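Local atomic coordinates of 2-hydroxyhepta-2,4-diene-1,7-dioate isomerase (Corynebacterium glutamicum, PDB entry 4DBF), a protein that is a magnesium-binding member of the FAH family that probably decarboxylates oxaloacetate and may also act as an isomerase. Residues R125-S128 and F129-K132. Residues are numbered along the deposited sequence; the frame is centred on the assembly and turned at random.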
loop_
_atom_site.group_PDB
_atom_site.type_symbol
_atom_site.label_atom_id
_atom_site.label_comp_id
_atom_site.label_asym_id
_atom_site.label_seq_id
_atom_site.Cartn_x
_atom_site.Cartn_y
_atom_site.Cartn_z
ATOM N N ARG A 125 -2.677 -5.468 18.308
ATOM C CA ARG A 125 -1.453 -5.633 19.076
ATOM C C ARG A 125 -0.572 -4.396 19.063
ATOM O O ARG A 125 0.084 -4.111 18.119
ATOM C CB ARG A 125 -0.680 -6.851 18.612
ATOM C CG ARG A 125 -1.543 -8.075 18.487
ATOM C CD ARG A 125 -0.817 -9.230 17.872
ATOM N NE ARG A 125 -0.037 -9.870 18.889
ATOM C CZ ARG A 125 1.271 -9.807 18.997
ATOM N NH1 ARG A 125 1.989 -9.151 18.142
ATOM N NH2 ARG A 125 1.858 -10.424 19.977
ATOM N N ILE A 126 -0.553 -3.703 20.167
ATOM C CA ILE A 126 0.161 -2.467 20.271
ATOM C C ILE A 126 1.613 -2.618 20.669
ATOM O O ILE A 126 1.891 -3.016 21.741
ATOM C CB ILE A 126 -0.515 -1.563 21.287
ATOM C CG1 ILE A 126 -1.953 -1.327 20.918
ATOM C CG2 ILE A 126 0.225 -0.258 21.412
ATOM C CD1 ILE A 126 -2.785 -0.861 22.057
ATOM N N PRO A 127 2.543 -2.272 19.812
ATOM C CA PRO A 127 3.947 -2.289 20.225
ATOM C C PRO A 127 4.295 -1.202 21.227
ATOM O O PRO A 127 3.601 -0.249 21.384
ATOM C CB PRO A 127 4.714 -2.101 18.947
ATOM C CG PRO A 127 3.731 -1.739 17.932
ATOM C CD PRO A 127 2.373 -1.741 18.474
ATOM N N SER A 128 5.384 -1.404 21.929
ATOM C CA SER A 128 5.716 -0.555 23.055
ATOM C C SER A 128 5.986 0.879 22.678
ATOM O O SER A 128 5.721 1.735 23.425
ATOM C CB SER A 128 6.906 -1.108 23.804
ATOM O OG SER A 128 8.023 -1.136 22.985
ATOM N N PHE A 129 6.511 1.098 21.500
ATOM C CA PHE A 129 6.838 2.422 21.042
ATOM C C PHE A 129 5.660 3.175 20.491
ATOM O O PHE A 129 5.800 4.288 20.067
ATOM C CB PHE A 129 7.926 2.373 19.992
ATOM C CG PHE A 129 7.584 1.549 18.821
ATOM C CD1 PHE A 129 6.989 2.101 17.719
ATOM C CD2 PHE A 129 7.832 0.213 18.829
ATOM C CE1 PHE A 129 6.666 1.334 16.639
ATOM C CE2 PHE A 129 7.517 -0.564 17.751
ATOM C CZ PHE A 129 6.924 -0.005 16.660
ATOM N N ALA A 130 4.508 2.526 20.476
ATOM C CA ALA A 130 3.297 3.104 19.940
ATOM C C ALA A 130 2.380 3.461 21.074
ATOM O O ALA A 130 1.851 2.601 21.701
ATOM C CB ALA A 130 2.591 2.137 18.997
ATOM N N THR A 131 2.204 4.740 21.312
ATOM C CA THR A 131 1.504 5.224 22.470
ATOM C C THR A 131 0.404 6.185 22.085
ATOM O O THR A 131 0.357 6.663 20.993
ATOM C CB THR A 131 2.482 5.894 23.460
ATOM O OG1 THR A 131 3.173 6.954 22.833
ATOM C CG2 THR A 131 3.485 4.921 23.949
ATOM N N LYS A 132 -0.487 6.437 23.005
ATOM C CA LYS A 132 -1.722 7.102 22.719
ATOM C C LYS A 132 -2.433 6.536 21.480
ATOM O O LYS A 132 -2.719 7.254 20.579
ATOM C CB LYS A 132 -1.566 8.604 22.612
ATOM C CG LYS A 132 -2.887 9.301 22.777
ATOM C CD LYS A 132 -2.750 10.794 22.915
ATOM C CE LYS A 132 -4.062 11.483 22.687
ATOM N NZ LYS A 132 -3.874 12.935 22.681
#
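Pro127 and Phe129 meet across a type I beta turn that runs from Pro127 to Ala130 and carries the chain out of strand 124-126 toward strand 133-143. The bond usual for such a turn, Ala130 N to Pro127 O at 3.1 Å, closes it; the N-H points well at the oxygen (157°), but the donor sits above the carbonyl plane, 54° out of it. Followed outward, the Phe129 side chain starts with CB beside the carbonyl carbon of Ser128. With chi1 at 58°, CG lies between the backbone N and carbonyl carbon, and the ring folds back toward the proline. CD2 comes up to Pro127 CB, CE2 touches that same carbon at 3.4 Å, and CZ reaches both CB and CG, the two side chains lying obliquely to each other. Ser245 of the second subunit also packs on Phe129. Farther along the proline ring, Pro127 CD rests on Ala130 CB at 3.9 Å. That methyl also meets Ile126 CG2 at 4.1 Å. Beyond the turn, Thr131 OG1 is hydrogen-bonded to Asp172. Because Pro127 meets Phe129 and Ala130 through apolar side-chain contacts, direction at the bend comes from one backbone bond and the turn's own backbone angles; the side chains add packing without directional bonds.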